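PDB 3S4K: putative esterase MT1895 from Mycobacterium tuberculosis, which belongs to the PaaI thioesterase family and probably hydrolyses an acyl-CoA thioester, perhaps 1,4-dihydroxy-2-naphthoyl-CoA. Local coordinates for residues A[81-86]-A[138-143]; A[41-46]-A[95-100]. One frame throughout, in Å; residues are numbered along the deposited sequence. Where two conformers were deposited one is given.

Contact 1 of 2, residues A[81-86]-A[138-143]. With EDO (1,2-ethanediol), chain C.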
ATOM      1  N   GLY A  81       4.788 -10.096 -25.605  1.00 24.28           N
ATOM      2  CA  GLY A  81       3.753  -9.860 -24.588  1.00 22.56           C
ATOM      3  C   GLY A  81       4.014 -10.664 -23.322  1.00 20.91           C
ATOM      4  O   GLY A  81       5.151 -11.085 -23.075  1.00 21.29           O
ATOM      5  N   GLY A  82       2.965 -10.849 -22.518  1.00 18.43           N
ATOM      6  CA  GLY A  82       3.026 -11.608 -21.257  1.00 16.56           C
ATOM      7  C   GLY A  82       2.198 -10.982 -20.140  1.00 15.04           C
ATOM      8  O   GLY A  82       1.160 -10.359 -20.382  1.00 14.56           O
ATOM      9  N   SER A  83       2.647 -11.168 -18.902  1.00 13.01           N
ATOM     10  CA  SER A  83       1.965 -10.596 -17.748  1.00 12.32           C
ATOM     11  C   SER A  83       2.986  -9.917 -16.840  1.00 10.75           C
ATOM     12  O   SER A  83       4.197  -9.952 -17.095  1.00 10.20           O
ATOM     13  CB  SER A  83       1.181 -11.659 -16.983  1.00 12.98           C
ATOM     14  OG  SER A  83       2.034 -12.693 -16.566  1.00 16.97           O
ATOM     15  N   VAL A  84       2.486  -9.273 -15.805  1.00  9.91           N
ATOM     16  CA  VAL A  84       3.360  -8.564 -14.861  1.00  9.75           C
ATOM     17  C   VAL A  84       3.065  -8.931 -13.422  1.00  9.33           C
ATOM     18  O   VAL A  84       1.946  -9.298 -13.060  1.00 10.19           O
ATOM     19  CB  VAL A  84       3.295  -7.016 -15.036  1.00  8.67           C
ATOM     20  CG1 VAL A  84       3.620  -6.626 -16.469  1.00 10.90           C
ATOM     21  CG2 VAL A  84       1.899  -6.465 -14.685  1.00 10.26           C
ATOM     22  N   VAL A  85       4.086  -8.804 -12.592  1.00  8.56           N
ATOM     23  CA  VAL A  85       3.955  -9.045 -11.169  1.00  9.13           C
ATOM     24  C   VAL A  85       4.709  -7.975 -10.425  1.00  8.89           C
ATOM     25  O   VAL A  85       5.853  -7.685 -10.746  1.00  8.76           O
ATOM     26  CB  VAL A  85       4.478 -10.456 -10.795  1.00  8.34           C
ATOM     27  CG1 VAL A  85       5.935 -10.640 -11.201  1.00 10.40           C
ATOM     28  CG2 VAL A  85       4.317 -10.715  -9.286  1.00  9.85           C
ATOM     29  N   GLY A  86       4.058  -7.350  -9.451  1.00  9.53           N
ATOM     30  CA  GLY A  86       4.768  -6.364  -8.652  1.00  8.71           C
ATOM     31  C   GLY A  86       5.875  -6.992  -7.820  1.00  8.35           C
ATOM     32  O   GLY A  86       5.712  -8.104  -7.278  1.00  8.18           O
ATOM     33  N   GLN A 138       8.083  -7.126 -12.436  1.00  9.11           N
ATOM     34  CA  GLN A 138       8.676  -8.111 -13.309  1.00  9.74           C
ATOM     35  C   GLN A 138       7.758  -8.409 -14.482  1.00  9.72           C
ATOM     36  O   GLN A 138       6.553  -8.607 -14.296  1.00  9.69           O
ATOM     37  CB  GLN A 138       8.881  -9.428 -12.537  1.00 10.67           C
ATOM     38  CG  GLN A 138      10.237  -9.618 -12.040  1.00 13.27           C
ATOM     39  CD  GLN A 138      10.458 -10.990 -11.394  1.00 14.47           C
ATOM     40  OE1 GLN A 138       9.771 -11.994 -11.681  1.00 18.36           O
ATOM     41  NE2 GLN A 138      11.424 -11.030 -10.524  1.00 13.07           N
ATOM     42  N   ASN A 139       8.320  -8.463 -15.685  1.00  8.78           N
ATOM     43  CA  ASN A 139       7.601  -8.977 -16.843  1.00  8.92           C
ATOM     44  C   ASN A 139       7.713 -10.501 -16.853  1.00  9.55           C
ATOM     45  O   ASN A 139       8.796 -11.024 -16.698  1.00 10.36           O
ATOM     46  CB  ASN A 139       8.202  -8.420 -18.124  1.00  8.65           C
ATOM     47  CG  ASN A 139       8.069  -6.903 -18.224  1.00 10.36           C
ATOM     48  OD1 ASN A 139       7.075  -6.318 -17.766  1.00  9.56           O
ATOM     49  ND2 ASN A 139       9.077  -6.259 -18.825  1.00 10.17           N
ATOM     50  N   LEU A 140       6.596 -11.189 -17.061  1.00  9.58           N
ATOM     51  CA  LEU A 140       6.546 -12.645 -17.083  1.00 10.94           C
ATOM     52  C   LEU A 140       6.177 -13.075 -18.479  1.00 11.64           C
ATOM     53  O   LEU A 140       5.272 -12.505 -19.072  1.00 11.88           O
ATOM     54  CB  LEU A 140       5.474 -13.135 -16.125  1.00 10.53           C
ATOM     55  CG  LEU A 140       5.662 -12.747 -14.664  1.00 11.68           C
ATOM     56  CD1 LEU A 140       4.392 -13.102 -13.859  1.00 14.37           C
ATOM     57  CD2 LEU A 140       6.907 -13.418 -14.083  1.00 13.69           C
ATOM     58  N   GLU A 141       6.861 -14.085 -18.998  1.00 12.53           N
ATOM     59  CA  GLU A 141       6.640 -14.485 -20.384  1.00 13.57           C
ATOM     60  C   GLU A 141       5.290 -15.158 -20.586  1.00 15.15           C
ATOM     61  O   GLU A 141       4.699 -15.686 -19.650  1.00 15.06           O
ATOM     62  CB  GLU A 141       7.740 -15.431 -20.850  1.00 13.95           C
ATOM     63  CG  GLU A 141       7.693 -16.807 -20.191  1.00 12.54           C
ATOM     64  CD  GLU A 141       8.996 -17.550 -20.359  1.00 14.51           C
ATOM     65  OE1 GLU A 141       9.642 -17.378 -21.432  1.00 14.93           O
ATOM     66  OE2 GLU A 141       9.380 -18.287 -19.425  1.00 12.69           O
ATOM     67  N   ALA A 142       4.867 -15.159 -21.847  1.00 16.76           N
ATOM     68  CA  ALA A 142       3.661 -15.818 -22.305  1.00 18.42           C
ATOM     69  C   ALA A 142       4.058 -17.101 -23.020  1.00 19.49           C
ATOM     70  O   ALA A 142       5.221 -17.264 -23.401  1.00 19.97           O
ATOM     71  CB  ALA A 142       2.920 -14.907 -23.265  1.00 18.84           C
ATOM     72  N   ARG A 143       3.101 -18.010 -23.208  1.00 20.44           N
ATOM     73  CA  ARG A 143       3.368 -19.176 -24.048  1.00 20.99           C
ATOM     74  C   ARG A 143       3.423 -18.708 -25.503  1.00 21.39           C
ATOM     75  O   ARG A 143       2.467 -18.113 -25.982  1.00 21.75           O
ATOM     76  CB  ARG A 143       2.290 -20.247 -23.915  1.00 21.32           C
ATOM     77  CG  ARG A 143       2.568 -21.476 -24.787  1.00 21.01           C
ATOM     78  CD  ARG A 143       1.350 -22.338 -24.917  1.00 21.67           C
ATOM     79  NE  ARG A 143       1.572 -23.505 -25.762  1.00 23.55           N
ATOM     80  CZ  ARG A 143       1.986 -24.702 -25.332  1.00 24.59           C
ATOM     81  NH1 ARG A 143       2.252 -24.918 -24.042  1.00 23.17           N
ATOM     82  NH2 ARG A 143       2.131 -25.696 -26.203  1.00 22.80           N
TER
HETATM   83  C1  EDO C 141       2.340  -8.261  -6.603  1.00 21.39           C
HETATM   84  O1  EDO C 141       1.647  -8.031  -7.852  1.00 21.92           O
HETATM   85  C2  EDO C 141       1.604  -9.292  -5.747  1.00 22.22           C
HETATM   86  O2  EDO C 141       1.801 -10.637  -6.210  1.00 20.11           O
HETATM   87  O   HOH W   1       6.164 -13.595 -23.771  1.00 20.54           O
HETATM   88  O   HOH W   2       7.468 -10.939 -21.125  1.00 24.30           O
HETATM   89  O   HOH W   3       2.339 -14.573 -18.676  1.00 22.75           O
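Gly81 and Ala142 meet through water beside the antiparallel pairing of strands 83-93 and 129-140 of the hot-dog fold. One water donates to Gly81 O and accepts from Ala142 N, spanning a gap too wide for a direct bond. At Gly82 the chains close up: with no side chain there, Leu140 O can approach the CA from the side a CB would take, and Ala142 CB rests against the same CA. Gly82 O turns elsewhere, to Asn76 ND2. Ser83 and Leu140 form a hydrogen-bonded pair: Ser83 N donates to Leu140 O (3.0 Å) while Ser83 O receives Leu140 N at 2.7 Å. The serine OG lies 3.5 Å from Leu140 CB, and a water links it to Glu141 O. Val84 forms a non-hydrogen-bonded pair with Asn139, and its CA comes 3.2 Å from Gln138 O in a CA-H...O contact. Their side chains run alongside each other on the face touching Leu75 of helix 56-75, with Val84 CG1 3.7 Å from Asn139 OD1. That amide is fixed by other partners, Gln116 NE2 at its oxygen and Arg113 O at its nitrogen. On the other face, Val85 sends CG1 across to Gln138 CB at 3.5 Å and to Leu140 CD1 at 3.9 Å, making a small apolar patch beside the serine. The mutual backbone bonds of Val85 and Gln138 lie in their carbonyl planes, whereas the donors to Leu140 O and Ser83 O are tilted from theirs by 18° and 28°. Gly86 N points away from Gln138 and donates to O1 of an ethanediol, probably from the crystallisation liquor, at 3.0 Å.

Contact 2 of 2, residues A[41-46]-A[95-100]; sequences LDVRPK and RSISSG. With EDO (1,2-ethanediol), chain H.
The Asp42 carboxylate sets OD1 over one face of the Gly100 carbonyl group, 3.5 Å from Gly100 O, while Val43 CG2 approaches that oxygen from the opposite side of the carbonyl plane at 3.2 Å. Here, at one end of the hot-dog sheet, strand 36-43 runs beside the loop that leads into strand 100-108. Val43 N donates to Gly100 O (2.9 Å), tilted 34° from the carbonyl plane toward the side where OD1 lies. OD1 sits almost directly above the carbonyl carbon and takes a hydrogen bond from a water, which also donates to Val43 O and accepts from Gly100 N, linking the three groups. A second water donates to Ser98 O and weakly to Val43 O. Val43 is buried and divides its branches: CG1, anti to the backbone N (chi1 175°), lies 3.7 Å from Ser98 O, and CG2 reaches within 4.3 Å of Ile97 CD1. Val54 and Val102 also pack on this valine, while Tyr59 of helix 56-75 touches Ile97. The loop itself is tied down by Ser98 OG, hydrogen-bonded to Gly52 O. Farther back along it, Ser96 OG donates to O2 of an ethanediol at 2.9 Å.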
ATOM      1  N   LEU A  41     -10.565   7.974  -7.323  1.00  7.98           N
ATOM      2  CA  LEU A  41     -11.549   7.481  -6.356  1.00  8.52           C
ATOM      3  C   LEU A  41     -12.033   8.606  -5.461  1.00  9.07           C
ATOM      4  O   LEU A  41     -11.385   9.656  -5.320  1.00  8.98           O
ATOM      5  CB  LEU A  41     -11.019   6.301  -5.513  1.00  8.48           C
ATOM      6  CG  LEU A  41      -9.867   6.472  -4.512  1.00  8.48           C
ATOM      7  CD1 LEU A  41     -10.281   7.205  -3.233  1.00  7.89           C
ATOM      8  CD2 LEU A  41      -9.255   5.099  -4.171  1.00  9.93           C
ATOM      9  N   ASP A  42     -13.212   8.383  -4.889  1.00  9.19           N
ATOM     10  CA  ASP A  42     -13.793   9.317  -3.941  1.00 10.15           C
ATOM     11  C   ASP A  42     -13.353   8.871  -2.563  1.00  9.66           C
ATOM     12  O   ASP A  42     -13.465   7.697  -2.230  1.00  9.81           O
ATOM     13  CB  ASP A  42     -15.332   9.283  -4.037  1.00 10.61           C
ATOM     14  CG  ASP A  42     -16.023  10.410  -3.269  1.00 15.02           C
ATOM     15  OD1 ASP A  42     -15.445  11.491  -3.044  1.00 15.83           O
ATOM     16  OD2 ASP A  42     -17.207  10.209  -2.909  1.00 20.23           O
ATOM     17  N   VAL A  43     -12.850   9.800  -1.767  1.00  9.12           N
ATOM     18  CA  VAL A  43     -12.524   9.496  -0.381  1.00  9.87           C
ATOM     19  C   VAL A  43     -13.804   9.376   0.428  1.00 10.35           C
ATOM     20  O   VAL A  43     -14.555  10.344   0.552  1.00 11.32           O
ATOM     21  CB  VAL A  43     -11.594  10.545   0.238  1.00  9.35           C
ATOM     22  CG1 VAL A  43     -11.389  10.236   1.744  1.00 10.09           C
ATOM     23  CG2 VAL A  43     -10.271  10.581  -0.527  1.00 10.49           C
ATOM     24  N   ARG A  44     -14.066   8.167   0.925  1.00 10.99           N
ATOM     25  CA  ARG A  44     -15.247   7.877   1.731  1.00 11.53           C
ATOM     26  C   ARG A  44     -14.821   7.503   3.151  1.00 11.23           C
ATOM     27  O   ARG A  44     -13.658   7.161   3.389  1.00 11.82           O
ATOM     28  CB  ARG A  44     -16.023   6.708   1.116  1.00 11.98           C
ATOM     29  N   PRO A  45     -15.760   7.549   4.109  1.00 11.22           N
ATOM     30  CA  PRO A  45     -15.405   7.216   5.491  1.00 11.11           C
ATOM     31  C   PRO A  45     -14.714   5.876   5.692  1.00 11.10           C
ATOM     32  O   PRO A  45     -13.832   5.783   6.547  1.00 11.28           O
ATOM     33  CB  PRO A  45     -16.767   7.261   6.207  1.00 12.29           C
ATOM     34  CG  PRO A  45     -17.454   8.329   5.523  1.00 11.83           C
ATOM     35  CD  PRO A  45     -17.071   8.221   4.057  1.00 11.84           C
ATOM     36  N   LYS A  46     -15.086   4.858   4.914  1.00 10.80           N
ATOM     37  CA  LYS A  46     -14.470   3.532   5.015  0.50 10.99           C
ATOM     38  C   LYS A  46     -12.993   3.519   4.636  1.00 10.28           C
ATOM     39  O   LYS A  46     -12.283   2.514   4.873  1.00 10.45           O
ATOM     40  CB  LYS A  46     -15.211   2.532   4.127  0.50 11.22           C
ATOM     41  CG  LYS A  46     -14.960   2.693   2.634  0.50 13.12           C
ATOM     42  CD  LYS A  46     -15.619   1.576   1.828  0.50 14.70           C
ATOM     43  CE  LYS A  46     -15.553   1.843   0.336  0.50 15.70           C
ATOM     44  NZ  LYS A  46     -16.478   2.942  -0.061  0.50 16.32           N
ATOM     45  N   ARG A  95       0.441  14.712   2.078  1.00 10.23           N
ATOM     46  CA  ARG A  95      -0.576  15.583   2.672  0.50 11.17           C
ATOM     47  C   ARG A  95      -1.775  14.759   3.096  1.00 11.05           C
ATOM     48  O   ARG A  95      -2.193  13.850   2.388  1.00 11.22           O
ATOM     49  CB  ARG A  95      -1.031  16.666   1.676  0.50 11.29           C
ATOM     50  CG  ARG A  95      -2.020  17.694   2.264  0.50 13.15           C
ATOM     51  CD  ARG A  95      -2.340  18.820   1.291  0.50 15.41           C
ATOM     52  NE  ARG A  95      -1.237  19.761   1.142  0.50 17.21           N
ATOM     53  CZ  ARG A  95      -0.918  20.688   2.041  0.50 19.58           C
ATOM     54  NH1 ARG A  95      -1.613  20.792   3.164  0.50 20.68           N
ATOM     55  NH2 ARG A  95       0.101  21.505   1.818  0.50 20.94           N
ATOM     56  N   SER A  96      -2.316  15.100   4.268  1.00 11.87           N
ATOM     57  CA  SER A  96      -3.472  14.441   4.861  1.00 12.36           C
ATOM     58  C   SER A  96      -4.780  15.168   4.513  1.00 12.64           C
ATOM     59  O   SER A  96      -4.951  16.359   4.808  1.00 13.27           O
ATOM     60  CB  SER A  96      -3.335  14.386   6.392  1.00 13.20           C
ATOM     61  OG  SER A  96      -2.249  13.570   6.776  1.00 15.02           O
ATOM     62  N   ILE A  97      -5.695  14.434   3.892  1.00 12.30           N
ATOM     63  CA  ILE A  97      -7.043  14.932   3.590  1.00 11.92           C
ATOM     64  C   ILE A  97      -8.080  13.939   4.131  1.00 11.89           C
ATOM     65  O   ILE A  97      -7.733  12.822   4.494  1.00 11.00           O
ATOM     66  CB  ILE A  97      -7.245  15.165   2.073  1.00 11.77           C
ATOM     67  CG1 ILE A  97      -7.189  13.845   1.282  1.00 12.37           C
ATOM     68  CG2 ILE A  97      -6.199  16.167   1.543  1.00 12.67           C
ATOM     69  CD1 ILE A  97      -7.594  13.948  -0.230  1.00 11.00           C
ATOM     70  N   SER A  98      -9.342  14.376   4.200  1.00 11.87           N
ATOM     71  CA  SER A  98     -10.427  13.612   4.811  1.00 13.45           C
ATOM     72  C   SER A  98     -11.636  13.351   3.909  1.00 13.60           C
ATOM     73  O   SER A  98     -12.550  12.606   4.306  1.00 14.16           O
ATOM     74  CB  SER A  98     -10.915  14.366   6.044  1.00 14.10           C
ATOM     75  OG  SER A  98      -9.968  14.263   7.073  1.00 17.36           O
ATOM     76  N   SER A  99     -11.670  13.999   2.744  1.00 13.16           N
ATOM     77  CA  SER A  99     -12.801  13.896   1.826  1.00 13.82           C
ATOM     78  C   SER A  99     -12.441  14.408   0.430  1.00 13.17           C
ATOM     79  O   SER A  99     -11.345  14.950   0.213  1.00 12.53           O
ATOM     80  CB  SER A  99     -13.990  14.696   2.373  1.00 14.03           C
ATOM     81  OG  SER A  99     -13.757  16.090   2.279  1.00 16.57           O
ATOM     82  N   GLY A 100     -13.379  14.249  -0.503  1.00 12.70           N
ATOM     83  CA  GLY A 100     -13.201  14.680  -1.896  1.00 12.12           C
ATOM     84  C   GLY A 100     -12.564  13.614  -2.761  1.00 11.29           C
ATOM     85  O   GLY A 100     -12.181  12.545  -2.271  1.00 11.46           O
TER
HETATM   86  C1  EDO H 141       0.065   8.800   6.327  1.00 25.11           C
HETATM   87  O1  EDO H 141      -0.194   8.384   7.685  1.00 26.58           O
HETATM   88  C2  EDO H 141      -1.136   9.535   5.740  1.00 25.69           C
HETATM   89  O2  EDO H 141      -1.396  10.783   6.396  1.00 23.94           O
HETATM   90  O   HOH W   4     -15.663  12.632  -0.468  1.00 17.61           O
HETATM   91  O   HOH W   5     -14.852  10.981   3.948  1.00 17.65           O

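The two contacts illustrate how one curved hot-dog sheet is finished at its ends. Their centres are 33 Å apart, on opposite sides of the chain's centre, and they do not touch. Contact 1 is a surface contact between two strands, carried by reciprocal backbone bonds with a small apolar patch on the Val85 face and one valine-asparagine pair on the other. Contact 2 is partly buried and joins a strand to a loop; a single direct backbone bond, bridging waters and a buried valine do the work. Strand 83-93 leads from the first segment of contact 1 into the loop of contact 2. Across the dimer, ethanediol bridges Gly86 N of one subunit and Ser96 OG of the other.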